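PDB 6G42: minor capsid protein from Cafeteriavirus-dependent mavirus, which forms the pentameric penton that probably occupies the fivefold vertices of the virophage capsid and is built around a single jelly-roll. Local coordinates for residues I77-T82 against N152-M157. Residues are numbered along the deposited sequence; the frame is centred on the assembly and turned at random.
Sequences IFNRST and NGHFIM
F78 and F155 form the hydrogen-bonded pair of two antiparallel strands, 77-79 and 154-157; the N-to-C directions of these short segments are 151° apart. The bond from F155 N to F78 O spans 2.9 Å, whereas the return bond from F78 N to F155 O is weak. I77 with I156 and N79 with H154 are the flanking non-hydrogen-bonded pairs.

Past the strand end, R80 N donates to G153 O over 3.1 Å, so the close of helix 148-153 is tied to the turn after N79. The R80 side chain adds a second bond, from NH1 to N152 O at 3.2 Å. N152 O lies near the guanidinium plane, but NH1 sits above the carbonyl plane at a C=O...N angle of only 103°, off the lone-pair directions, though its N-H is well aimed.

Extended from CG to NE, R80 also reaches the ring of F155, where NH2 comes 3.5 Å from CZ. With the guanidinium and ring planes 85° apart, the two groups meet almost perpendicular. On the same face, CD2 of F78 approaches CD2 of F155 at 4.2 Å, and M157 SD lies 4.0 Å from F78 CB. I77 and H154 occupy the other face; CG2 of I77 is 4.0 Å from H154 CB.

Centred about 35 Å from the chain centre, in a five-stranded antiparallel sheet sharing no strand with the chain's others, the contact probably belongs to a domain apart from the jelly-roll. There strands 74-79 and 154-158 are inner neighbours, flanked by 84-90 and 179-181. L180 touches both phenylalanines, while M86 meets N79 and H154.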
loop_
_atom_site.group_PDB
_atom_site.type_symbol
_atom_site.label_atom_id
_atom_site.label_comp_id
_atom_site.label_asym_id
_atom_site.label_seq_id
_atom_site.Cartn_x
_atom_site.Cartn_y
_atom_site.Cartn_z
ATOM N N ILE C 77 4.237 15.904 40.068
ATOM C CA ILE C 77 2.937 15.559 40.655
ATOM C C ILE C 77 2.251 16.812 41.180
ATOM O O ILE C 77 2.847 17.591 41.923
ATOM C CB ILE C 77 3.067 14.507 41.772
ATOM C CG1 ILE C 77 3.933 13.349 41.264
ATOM C CG2 ILE C 77 1.685 14.029 42.214
ATOM C CD1 ILE C 77 3.945 12.112 42.123
ATOM N N PHE C 78 0.987 16.972 40.786
ATOM C CA PHE C 78 0.180 18.154 41.079
ATOM C C PHE C 78 -1.016 17.729 41.921
ATOM O O PHE C 78 -1.827 16.910 41.483
ATOM C CB PHE C 78 -0.294 18.781 39.766
ATOM C CG PHE C 78 -1.000 20.099 39.927
ATOM C CD1 PHE C 78 -0.277 21.277 40.064
ATOM C CD2 PHE C 78 -2.391 20.169 39.910
ATOM C CE1 PHE C 78 -0.927 22.497 40.199
ATOM C CE2 PHE C 78 -3.047 21.386 40.044
ATOM C CZ PHE C 78 -2.314 22.552 40.187
ATOM N N ASN C 79 -1.110 18.276 43.131
ATOM C CA ASN C 79 -2.218 17.988 44.041
ATOM C C ASN C 79 -3.404 18.883 43.685
ATOM O O ASN C 79 -3.226 20.074 43.431
ATOM C CB ASN C 79 -1.786 18.230 45.493
ATOM C CG ASN C 79 -2.733 17.606 46.518
ATOM O OD1 ASN C 79 -3.661 16.869 46.178
ATOM N ND2 ASN C 79 -2.488 17.901 47.790
ATOM N N ARG C 80 -4.603 18.305 43.665
ATOM C CA ARG C 80 -5.826 19.060 43.362
ATOM C C ARG C 80 -6.304 19.885 44.550
ATOM O O ARG C 80 -6.611 21.069 44.392
ATOM C CB ARG C 80 -6.954 18.131 42.916
ATOM C CG ARG C 80 -6.906 17.744 41.449
ATOM C CD ARG C 80 -7.909 16.641 41.190
ATOM N NE ARG C 80 -8.354 16.532 39.805
ATOM C CZ ARG C 80 -9.266 15.657 39.378
ATOM N NH1 ARG C 80 -9.837 14.800 40.223
ATOM N NH2 ARG C 80 -9.614 15.631 38.098
ATOM N N SER C 81 -6.370 19.254 45.724
ATOM C CA SER C 81 -6.887 19.890 46.947
ATOM C C SER C 81 -6.151 21.190 47.293
ATOM O O SER C 81 -6.780 22.245 47.385
ATOM C CB SER C 81 -6.851 18.911 48.129
ATOM O OG SER C 81 -5.635 18.188 48.172
ATOM N N THR C 82 -4.831 21.111 47.462
ATOM C CA THR C 82 -4.002 22.311 47.691
ATOM C C THR C 82 -3.833 23.156 46.411
ATOM O O THR C 82 -3.605 24.367 46.492
ATOM C CB THR C 82 -2.607 21.972 48.273
ATOM O OG1 THR C 82 -1.865 21.172 47.347
ATOM C CG2 THR C 82 -2.730 21.229 49.600
ATOM N N ASN C 152 -8.584 11.033 41.575
ATOM C CA ASN C 152 -9.340 12.026 42.351
ATOM C C ASN C 152 -8.409 13.002 43.075
ATOM O O ASN C 152 -8.677 14.203 43.118
ATOM C CB ASN C 152 -10.268 11.342 43.366
ATOM C CG ASN C 152 -11.422 10.598 42.703
ATOM O OD1 ASN C 152 -12.095 11.135 41.820
ATOM N ND2 ASN C 152 -11.663 9.362 43.131
ATOM N N GLY C 153 -7.319 12.476 43.632
ATOM C CA GLY C 153 -6.356 13.278 44.388
ATOM C C GLY C 153 -5.399 14.107 43.547
ATOM O O GLY C 153 -5.338 15.328 43.690
ATOM N N HIS C 154 -4.656 13.434 42.671
ATOM C CA HIS C 154 -3.490 14.026 42.000
ATOM C C HIS C 154 -3.499 13.884 40.477
ATOM O O HIS C 154 -4.318 13.163 39.903
ATOM C CB HIS C 154 -2.207 13.388 42.546
ATOM C CG HIS C 154 -2.120 13.377 44.041
ATOM N ND1 HIS C 154 -2.658 12.369 44.814
ATOM C CD2 HIS C 154 -1.556 14.251 44.906
ATOM C CE1 HIS C 154 -2.426 12.622 46.090
ATOM N NE2 HIS C 154 -1.758 13.759 46.173
ATOM N N PHE C 155 -2.568 14.598 39.847
ATOM C CA PHE C 155 -2.261 14.468 38.421
ATOM C C PHE C 155 -0.792 14.100 38.228
ATOM O O PHE C 155 0.024 14.265 39.136
ATOM C CB PHE C 155 -2.496 15.796 37.701
ATOM C CG PHE C 155 -3.926 16.064 37.336
ATOM C CD1 PHE C 155 -4.645 15.161 36.556
ATOM C CD2 PHE C 155 -4.543 17.254 37.721
ATOM C CE1 PHE C 155 -5.960 15.421 36.199
ATOM C CE2 PHE C 155 -5.855 17.522 37.364
ATOM C CZ PHE C 155 -6.565 16.604 36.603
ATOM N N ILE C 156 -0.472 13.612 37.030
ATOM C CA ILE C 156 0.912 13.455 36.571
ATOM C C ILE C 156 1.225 14.632 35.646
ATOM O O ILE C 156 0.414 14.981 34.787
ATOM C CB ILE C 156 1.122 12.128 35.810
ATOM C CG1 ILE C 156 0.845 10.931 36.728
ATOM C CG2 ILE C 156 2.545 12.033 35.257
ATOM C CD1 ILE C 156 0.636 9.619 35.996
ATOM N N MET C 157 2.408 15.222 35.826
ATOM C CA MET C 157 2.875 16.369 35.032
ATOM C C MET C 157 3.977 15.939 34.076
ATOM O O MET C 157 4.862 15.185 34.462
ATOM C CB MET C 157 3.457 17.454 35.938
ATOM C CG MET C 157 2.475 18.124 36.882
ATOM S SD MET C 157 3.331 19.007 38.201
ATOM C CE MET C 157 4.263 20.236 37.291
#